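Local coordinates for protein EvdO2 (Micromonospora carbonacea, PDB 4XAB) that probably acts as a non-haem metal-dependent oxygenase of the phytanoyl-CoA dioxygenase family, carrying out an oxidative cyclization in orthosomycin biosynthesis, at residues V155-G169 and V207-L221. Residues are numbered along the deposited sequence; the frame is centred on the assembly and turned at random.
Sequences VESGCLHYLPGGHRG and VVHDFRTPHYAGPNL. With NI (nickel (II) ion), chain B.
Water 1 is gripped by four groups: it donates to Val155 O and to Cys159 O, accepts from Gly218 N, and meets His161 NE2 at 2.7 Å in the plane of the imidazole. That bond helps fix the rotation of the ring, whose face receives the edge of Tyr216 (planes at 78°), CD1 lying 3.7 Å from His161 CD2. Beneath this T-shaped pair, His161 and Tyr216 form a hydrogen-bonded antiparallel pair of strands 160-162 and 215-217. On the other face of this sheet Tyr162 leans, with CG beside its backbone N (chi1 -63°), past His215 CB toward strand 207-210. There its OH shares a 2.8 Å hydrogen bond with His209 ND1, which lies in the phenol plane, while Val207 CG2 packs against the same oxygen. A phenylalanine in place of Tyr162 would probably leave His209 ND1 without this partner and the ring held less firmly, through NE2 alone. His209 NE2 lies 3.2 Å above the plane of the His215 ring. His215 ND1 donates to Thr213 O (2.9 Å) in the ring plane, which helps point NE2 at nickel, 2.1 Å away; His129 and Asp131 complete the protein ligands. The contact thus joins the two sheets of the double-stranded beta helix beside the metal, the Tyr162-His209 bond crossing between them, and Thr213 O, a second-shell acceptor, is likely to make His215 a stronger donor to nickel.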
ATOM      1  N   VAL A 155      -0.636 -12.485  -9.523  1.00 17.34           N
ATOM      2  CA  VAL A 155       0.544 -11.898 -10.130  1.00 21.35           C
ATOM      3  C   VAL A 155       0.132 -11.149 -11.395  1.00 23.49           C
ATOM      4  O   VAL A 155       0.609 -10.045 -11.645  1.00 27.01           O
ATOM      5  CB  VAL A 155       1.624 -12.943 -10.437  1.00 19.99           C
ATOM      6  CG1 VAL A 155       2.696 -12.338 -11.315  1.00 24.51           C
ATOM      7  CG2 VAL A 155       2.244 -13.440  -9.121  1.00 18.81           C
ATOM      8  N   GLU A 156      -0.808 -11.715 -12.147  1.00 22.48           N
ATOM      9  CA  GLU A 156      -1.226 -11.097 -13.400  1.00 21.24           C
ATOM     10  C   GLU A 156      -2.147  -9.898 -13.218  1.00 20.69           C
ATOM     11  O   GLU A 156      -2.348  -9.131 -14.152  1.00 25.77           O
ATOM     12  CB  GLU A 156      -1.913 -12.127 -14.291  1.00 29.37           C
ATOM     13  CG  GLU A 156      -0.984 -13.196 -14.804  1.00 43.84           C
ATOM     14  CD  GLU A 156      -1.650 -14.092 -15.821  1.00 62.51           C
ATOM     15  OE1 GLU A 156      -0.953 -14.958 -16.393  1.00 69.06           O
ATOM     16  OE2 GLU A 156      -2.871 -13.928 -16.047  1.00 68.44           O
ATOM     17  N   SER A 157      -2.714  -9.723 -12.031  1.00 22.32           N
ATOM     18  CA  SER A 157      -3.618  -8.596 -11.811  1.00 17.95           C
ATOM     19  C   SER A 157      -2.912  -7.464 -11.069  1.00 23.60           C
ATOM     20  O   SER A 157      -3.493  -6.407 -10.835  1.00 26.88           O
ATOM     21  CB  SER A 157      -4.865  -9.048 -11.043  1.00 24.57           C
ATOM     22  OG  SER A 157      -4.570  -9.196  -9.666  1.00 22.69           O
ATOM     23  N   GLY A 158      -1.659  -7.697 -10.699  1.00 25.03           N
ATOM     24  CA  GLY A 158      -0.861  -6.683 -10.031  1.00 25.56           C
ATOM     25  C   GLY A 158      -0.750  -6.789  -8.519  1.00 27.77           C
ATOM     26  O   GLY A 158      -0.728  -5.775  -7.825  1.00 27.82           O
ATOM     27  N   CYS A 159      -0.667  -8.010  -7.992  1.00 17.49           N
ATOM     28  CA  CYS A 159      -0.441  -8.176  -6.559  1.00 18.35           C
ATOM     29  C   CYS A 159       0.966  -7.693  -6.206  1.00 16.55           C
ATOM     30  O   CYS A 159       1.782  -7.439  -7.088  1.00 16.92           O
ATOM     31  CB  CYS A 159      -0.633  -9.637  -6.137  1.00 22.42           C
ATOM     32  SG  CYS A 159       0.690 -10.739  -6.634  1.00 18.75           S
ATOM     33  N   LEU A 160       1.237  -7.542  -4.913  1.00 15.84           N
ATOM     34  CA  LEU A 160       2.541  -7.085  -4.446  1.00 14.83           C
ATOM     35  C   LEU A 160       3.549  -8.222  -4.405  1.00 16.31           C
ATOM     36  O   LEU A 160       3.198  -9.378  -4.173  1.00 15.67           O
ATOM     37  CB  LEU A 160       2.424  -6.461  -3.045  1.00 16.76           C
ATOM     38  CG  LEU A 160       1.524  -5.221  -2.995  1.00 24.59           C
ATOM     39  CD1 LEU A 160       1.554  -4.544  -1.634  1.00 24.74           C
ATOM     40  CD2 LEU A 160       1.927  -4.250  -4.073  1.00 29.72           C
ATOM     41  N   HIS A 161       4.803  -7.856  -4.622  1.00 14.90           N
ATOM     42  CA  HIS A 161       5.949  -8.732  -4.478  1.00 11.79           C
ATOM     43  C   HIS A 161       6.888  -8.066  -3.491  1.00 13.54           C
ATOM     44  O   HIS A 161       7.030  -6.846  -3.516  1.00 14.41           O
ATOM     45  CB  HIS A 161       6.688  -8.930  -5.804  1.00 13.67           C
ATOM     46  CG  HIS A 161       5.828  -9.420  -6.929  1.00 16.18           C
ATOM     47  ND1 HIS A 161       6.161 -10.521  -7.690  1.00 21.08           N
ATOM     48  CD2 HIS A 161       4.693  -8.919  -7.473  1.00 15.03           C
ATOM     49  CE1 HIS A 161       5.249 -10.698  -8.631  1.00 23.80           C
ATOM     50  NE2 HIS A 161       4.345  -9.740  -8.519  1.00 18.07           N
ATOM     51  N   TYR A 162       7.561  -8.857  -2.669  1.00 12.86           N
ATOM     52  CA  TYR A 162       8.492  -8.320  -1.676  1.00 10.90           C
ATOM     53  C   TYR A 162       9.901  -8.878  -1.775  1.00 14.71           C
ATOM     54  O   TYR A 162      10.107  -9.975  -2.283  1.00 14.58           O
ATOM     55  CB  TYR A 162       7.981  -8.614  -0.266  1.00 11.29           C
ATOM     56  CG  TYR A 162       6.682  -7.957   0.062  1.00 11.83           C
ATOM     57  CD1 TYR A 162       5.507  -8.690   0.105  1.00 16.67           C
ATOM     58  CD2 TYR A 162       6.627  -6.611   0.352  1.00 12.81           C
ATOM     59  CE1 TYR A 162       4.318  -8.096   0.435  1.00 16.58           C
ATOM     60  CE2 TYR A 162       5.451  -6.004   0.661  1.00 13.45           C
ATOM     61  CZ  TYR A 162       4.286  -6.749   0.700  1.00 16.49           C
ATOM     62  OH  TYR A 162       3.099  -6.137   1.031  1.00 19.58           O
ATOM     63  N   LEU A 163      10.869  -8.123  -1.251  1.00 14.31           N
ATOM     64  CA  LEU A 163      12.210  -8.657  -1.023  1.00 12.73           C
ATOM     65  C   LEU A 163      12.336  -9.061   0.438  1.00 13.59           C
ATOM     66  O   LEU A 163      12.511  -8.198   1.296  1.00 16.23           O
ATOM     67  CB  LEU A 163      13.293  -7.625  -1.368  1.00 16.70           C
ATOM     68  CG  LEU A 163      14.699  -8.204  -1.205  1.00 23.06           C
ATOM     69  CD1 LEU A 163      14.995  -9.152  -2.345  1.00 21.48           C
ATOM     70  CD2 LEU A 163      15.762  -7.105  -1.122  1.00 27.42           C
ATOM     71  N   PRO A 164      12.230 -10.369   0.732  1.00 15.98           N
ATOM     72  CA  PRO A 164      12.264 -10.817   2.129  1.00 12.77           C
ATOM     73  C   PRO A 164      13.532 -10.376   2.841  1.00 15.54           C
ATOM     74  O   PRO A 164      14.630 -10.556   2.304  1.00 20.15           O
ATOM     75  CB  PRO A 164      12.217 -12.345   2.018  1.00 15.11           C
ATOM     76  CG  PRO A 164      11.586 -12.616   0.678  1.00 15.56           C
ATOM     77  CD  PRO A 164      12.082 -11.499  -0.209  1.00 14.17           C
ATOM     78  N   GLY A 165      13.369  -9.809   4.031  1.00 16.21           N
ATOM     79  CA  GLY A 165      14.503  -9.438   4.846  1.00 17.72           C
ATOM     80  C   GLY A 165      15.041  -8.066   4.508  1.00 16.72           C
ATOM     81  O   GLY A 165      15.918  -7.553   5.204  1.00 16.33           O
ATOM     82  N   GLY A 166      14.502  -7.454   3.453  1.00 15.66           N
ATOM     83  CA  GLY A 166      15.037  -6.187   2.970  1.00 15.37           C
ATOM     84  C   GLY A 166      14.856  -5.025   3.926  1.00 15.88           C
ATOM     85  O   GLY A 166      15.512  -3.986   3.790  1.00 16.65           O
ATOM     86  N   HIS A 167      13.948  -5.177   4.881  1.00 15.76           N
ATOM     87  CA  HIS A 167      13.724  -4.128   5.869  1.00 13.88           C
ATOM     88  C   HIS A 167      14.883  -4.011   6.863  1.00 17.51           C
ATOM     89  O   HIS A 167      14.929  -3.049   7.626  1.00 16.38           O
ATOM     90  CB  HIS A 167      12.409  -4.358   6.623  1.00 17.55           C
ATOM     91  CG  HIS A 167      12.370  -5.637   7.399  1.00 16.40           C
ATOM     92  ND1 HIS A 167      12.820  -6.834   6.885  1.00 16.85           N
ATOM     93  CD2 HIS A 167      11.959  -5.900   8.663  1.00 18.25           C
ATOM     94  CE1 HIS A 167      12.669  -7.786   7.794  1.00 13.72           C
ATOM     95  NE2 HIS A 167      12.140  -7.244   8.874  1.00 18.06           N
ATOM     96  N   ARG A 168      15.807  -4.978   6.869  1.00 15.17           N
ATOM     97  CA  ARG A 168      17.001  -4.872   7.709  1.00 14.60           C
ATOM     98  C   ARG A 168      18.191  -4.354   6.918  1.00 15.23           C
ATOM     99  O   ARG A 168      19.267  -4.165   7.461  1.00 18.05           O
ATOM    100  CB  ARG A 168      17.350  -6.219   8.342  1.00 19.71           C
ATOM    101  CG  ARG A 168      16.381  -6.637   9.421  1.00 21.04           C
ATOM    102  CD  ARG A 168      16.909  -7.855  10.143  1.00 24.95           C
ATOM    103  NE  ARG A 168      17.201  -8.942   9.207  1.00 30.11           N
ATOM    104  CZ  ARG A 168      16.348  -9.915   8.884  1.00 42.18           C
ATOM    105  NH1 ARG A 168      15.133  -9.959   9.424  1.00 34.52           N
ATOM    106  NH2 ARG A 168      16.715 -10.852   8.020  1.00 44.87           N
ATOM    107  N   GLY A 169      17.979  -4.141   5.621  1.00 14.84           N
ATOM    108  CA  GLY A 169      19.009  -3.575   4.762  1.00 15.48           C
ATOM    109  C   GLY A 169      18.896  -2.062   4.740  1.00 17.84           C
ATOM    110  O   GLY A 169      18.106  -1.476   5.482  1.00 17.31           O
ATOM    111  N   VAL A 207      -1.966  -7.795   2.758  1.00 11.15           N
ATOM    112  CA  VAL A 207      -0.562  -7.949   3.029  1.00 12.99           C
ATOM    113  C   VAL A 207      -0.161  -6.776   3.908  1.00 10.92           C
ATOM    114  O   VAL A 207      -0.722  -5.667   3.812  1.00 12.75           O
ATOM    115  CB  VAL A 207       0.299  -7.997   1.744  1.00 16.96           C
ATOM    116  CG1 VAL A 207       0.079  -9.315   1.017  1.00 21.83           C
ATOM    117  CG2 VAL A 207      -0.034  -6.840   0.841  1.00 18.31           C
ATOM    118  N   VAL A 208       0.759  -7.068   4.803  1.00 11.40           N
ATOM    119  CA  VAL A 208       1.290  -6.072   5.739  1.00 11.69           C
ATOM    120  C   VAL A 208       2.789  -5.934   5.502  1.00 13.17           C
ATOM    121  O   VAL A 208       3.478  -6.938   5.449  1.00 16.29           O
ATOM    122  CB  VAL A 208       1.034  -6.507   7.189  1.00 13.84           C
ATOM    123  CG1 VAL A 208       1.492  -5.426   8.167  1.00 12.29           C
ATOM    124  CG2 VAL A 208      -0.456  -6.850   7.385  1.00 15.12           C
ATOM    125  N   HIS A 209       3.316  -4.715   5.362  1.00 13.03           N
ATOM    126  CA  HIS A 209       4.770  -4.599   5.232  1.00 12.87           C
ATOM    127  C   HIS A 209       5.340  -3.387   5.934  1.00 10.34           C
ATOM    128  O   HIS A 209       4.713  -2.327   6.023  1.00 14.49           O
ATOM    129  CB  HIS A 209       5.230  -4.572   3.758  1.00 14.25           C
ATOM    130  CG  HIS A 209       4.660  -3.450   2.944  1.00 16.17           C
ATOM    131  ND1 HIS A 209       3.524  -3.596   2.174  1.00 17.67           N
ATOM    132  CD2 HIS A 209       5.090  -2.179   2.747  1.00 18.82           C
ATOM    133  CE1 HIS A 209       3.265  -2.455   1.561  1.00 17.96           C
ATOM    134  NE2 HIS A 209       4.203  -1.583   1.883  1.00 21.09           N
ATOM    135  N   ASP A 210       6.557  -3.584   6.407  1.00 11.18           N
ATOM    136  CA  ASP A 210       7.342  -2.542   7.072  1.00 11.27           C
ATOM    137  C   ASP A 210       7.676  -1.383   6.124  1.00 15.13           C
ATOM    138  O   ASP A 210       7.757  -1.564   4.913  1.00 12.46           O
ATOM    139  CB  ASP A 210       8.625  -3.159   7.632  1.00 11.73           C
ATOM    140  CG  ASP A 210       9.425  -2.185   8.482  1.00 20.96           C
ATOM    141  OD1 ASP A 210      10.366  -1.535   7.966  1.00 17.30           O
ATOM    142  OD2 ASP A 210       9.101  -2.065   9.672  1.00 20.26           O
ATOM    143  N   PHE A 211       7.873  -0.192   6.680  1.00 12.83           N
ATOM    144  CA  PHE A 211       8.269   0.961   5.887  1.00 14.70           C
ATOM    145  C   PHE A 211       9.539   0.716   5.067  1.00 15.93           C
ATOM    146  O   PHE A 211       9.770   1.398   4.059  1.00 17.98           O
ATOM    147  CB  PHE A 211       8.484   2.178   6.798  1.00 16.54           C
ATOM    148  CG  PHE A 211       7.216   2.880   7.200  1.00 13.48           C
ATOM    149  CD1 PHE A 211       5.998   2.531   6.650  1.00 21.84           C
ATOM    150  CD2 PHE A 211       7.257   3.900   8.141  1.00 15.77           C
ATOM    151  CE1 PHE A 211       4.833   3.190   7.024  1.00 22.84           C
ATOM    152  CE2 PHE A 211       6.099   4.568   8.507  1.00 20.68           C
ATOM    153  CZ  PHE A 211       4.887   4.207   7.952  1.00 24.40           C
ATOM    154  N   ARG A 212      10.380  -0.225   5.493  1.00 13.53           N
ATOM    155  CA  ARG A 212      11.654  -0.427   4.790  1.00 16.18           C
ATOM    156  C   ARG A 212      11.678  -1.685   3.907  1.00 17.96           C
ATOM    157  O   ARG A 212      12.680  -1.976   3.262  1.00 16.13           O
ATOM    158  CB  ARG A 212      12.802  -0.473   5.799  1.00 19.78           C
ATOM    159  CG  ARG A 212      14.110   0.095   5.281  1.00 28.68           C
ATOM    160  CD  ARG A 212      15.112   0.260   6.410  1.00 29.40           C
ATOM    161  NE  ARG A 212      14.963   1.525   7.124  1.00 35.53           N
ATOM    162  CZ  ARG A 212      15.822   1.960   8.041  1.00 36.94           C
ATOM    163  NH1 ARG A 212      16.872   1.218   8.362  1.00 38.55           N
ATOM    164  NH2 ARG A 212      15.634   3.127   8.644  1.00 36.48           N
ATOM    165  N   THR A 213      10.589  -2.437   3.860  1.00 13.58           N
ATOM    166  CA  THR A 213      10.596  -3.614   2.993  1.00 11.42           C
ATOM    167  C   THR A 213      10.419  -3.249   1.522  1.00 10.64           C
ATOM    168  O   THR A 213       9.415  -2.655   1.154  1.00 14.31           O
ATOM    169  CB  THR A 213       9.487  -4.595   3.397  1.00 13.00           C
ATOM    170  OG1 THR A 213       9.598  -4.845   4.796  1.00 11.79           O
ATOM    171  CG2 THR A 213       9.611  -5.914   2.615  1.00 13.70           C
ATOM    172  N   PRO A 214      11.391  -3.618   0.669  1.00 12.66           N
ATOM    173  CA  PRO A 214      11.198  -3.306  -0.755  1.00 12.51           C
ATOM    174  C   PRO A 214      10.008  -4.062  -1.334  1.00 14.83           C
ATOM    175  O   PRO A 214       9.798  -5.244  -1.007  1.00 13.72           O
ATOM    176  CB  PRO A 214      12.512  -3.770  -1.409  1.00 13.91           C
ATOM    177  CG  PRO A 214      13.512  -3.804  -0.280  1.00 14.03           C
ATOM    178  CD  PRO A 214      12.697  -4.244   0.926  1.00 14.03           C
ATOM    179  N   HIS A 215       9.212  -3.380  -2.152  1.00 13.18           N
ATOM    180  CA  HIS A 215       8.111  -4.061  -2.821  1.00 15.06           C
ATOM    181  C   HIS A 215       7.869  -3.523  -4.220  1.00 15.63           C
ATOM    182  O   HIS A 215       8.319  -2.441  -4.576  1.00 14.92           O
ATOM    183  CB  HIS A 215       6.818  -3.987  -1.984  1.00 13.86           C
ATOM    184  CG  HIS A 215       6.467  -2.608  -1.505  1.00 15.49           C
ATOM    185  ND1 HIS A 215       7.126  -1.990  -0.464  1.00 13.37           N
ATOM    186  CD2 HIS A 215       5.500  -1.747  -1.902  1.00 16.55           C
ATOM    187  CE1 HIS A 215       6.596  -0.794  -0.261  1.00 14.72           C
ATOM    188  NE2 HIS A 215       5.599  -0.628  -1.107  1.00 14.99           N
ATOM    189  N   TYR A 216       7.138  -4.314  -4.999  1.00 13.35           N
ATOM    190  CA  TYR A 216       6.889  -4.069  -6.417  1.00 16.16           C
ATOM    191  C   TYR A 216       5.485  -4.559  -6.696  1.00 17.47           C
ATOM    192  O   TYR A 216       5.022  -5.487  -6.041  1.00 15.49           O
ATOM    193  CB  TYR A 216       7.920  -4.817  -7.262  1.00 15.49           C
ATOM    194  CG  TYR A 216       7.529  -5.132  -8.680  1.00 15.23           C
ATOM    195  CD1 TYR A 216       6.787  -6.269  -8.992  1.00 18.98           C
ATOM    196  CD2 TYR A 216       7.942  -4.312  -9.716  1.00 21.70           C
ATOM    197  CE1 TYR A 216       6.445  -6.558 -10.292  1.00 20.46           C
ATOM    198  CE2 TYR A 216       7.606  -4.592 -11.017  1.00 23.61           C
ATOM    199  CZ  TYR A 216       6.857  -5.712 -11.297  1.00 21.17           C
ATOM    200  OH  TYR A 216       6.534  -5.991 -12.598  1.00 26.55           O
ATOM    201  N   ALA A 217       4.793  -3.937  -7.643  1.00 19.50           N
ATOM    202  CA  ALA A 217       3.524  -4.494  -8.111  1.00 22.00           C
ATOM    203  C   ALA A 217       3.519  -4.546  -9.620  1.00 26.41           C
ATOM    204  O   ALA A 217       3.901  -3.586 -10.282  1.00 22.21           O
ATOM    205  CB  ALA A 217       2.336  -3.680  -7.602  1.00 18.75           C
ATOM    206  N   GLY A 218       3.077  -5.672 -10.164  1.00 24.05           N
ATOM    207  CA  GLY A 218       3.030  -5.831 -11.599  1.00 18.12           C
ATOM    208  C   GLY A 218       1.876  -5.054 -12.205  1.00 18.00           C
ATOM    209  O   GLY A 218       1.041  -4.488 -11.492  1.00 21.21           O
ATOM    210  N   PRO A 219       1.831  -5.007 -13.534  1.00 20.90           N
ATOM    211  CA  PRO A 219       0.703  -4.391 -14.237  1.00 22.20           C
ATOM    212  C   PRO A 219      -0.572  -5.210 -14.044  1.00 21.98           C
ATOM    213  O   PRO A 219      -0.495  -6.376 -13.654  1.00 21.67           O
ATOM    214  CB  PRO A 219       1.153  -4.415 -15.696  1.00 28.86           C
ATOM    215  CG  PRO A 219       2.074  -5.598 -15.769  1.00 27.88           C
ATOM    216  CD  PRO A 219       2.829  -5.554 -14.468  1.00 21.91           C
ATOM    217  N   ASN A 220      -1.727  -4.616 -14.309  1.00 21.69           N
ATOM    218  CA  ASN A 220      -2.963  -5.395 -14.283  1.00 21.47           C
ATOM    219  C   ASN A 220      -3.271  -5.878 -15.684  1.00 26.54           C
ATOM    220  O   ASN A 220      -3.844  -5.151 -16.486  1.00 23.70           O
ATOM    221  CB  ASN A 220      -4.118  -4.563 -13.712  1.00 22.16           C
ATOM    222  CG  ASN A 220      -5.448  -5.288 -13.763  1.00 22.15           C
ATOM    223  OD1 ASN A 220      -5.496  -6.508 -13.869  1.00 22.44           O
ATOM    224  ND2 ASN A 220      -6.539  -4.532 -13.676  1.00 21.97           N
ATOM    225  N   LEU A 221      -2.875  -7.113 -15.983  1.00 23.84           N
ATOM    226  CA  LEU A 221      -3.088  -7.678 -17.309  1.00 27.90           C
ATOM    227  C   LEU A 221      -4.471  -8.291 -17.479  1.00 28.64           C
ATOM    228  O   LEU A 221      -4.698  -9.040 -18.414  1.00 41.29           O
ATOM    229  CB  LEU A 221      -2.025  -8.740 -17.610  1.00 32.76           C
ATOM    230  CG  LEU A 221      -0.578  -8.283 -17.403  1.00 36.93           C
ATOM    231  CD1 LEU A 221       0.388  -9.438 -17.605  1.00 39.62           C
ATOM    232  CD2 LEU A 221      -0.235  -7.114 -18.318  1.00 34.77           C
TER
HETATM  233 NI    NI B 301       4.835   1.275  -1.402  1.00 16.57          NI
HETATM  234  O   HOH W   1       2.268  -8.533  -9.669  1.00 23.04           O
HETATM  235  O   HOH W   2       1.465  -8.398 -13.561  1.00 23.70           O
HETATM  236  O   HOH W   3      17.237  -1.395   8.011  1.00 27.48           O
HETATM  237  O   HOH W   4       3.369   0.888  -0.081  1.00 22.78           O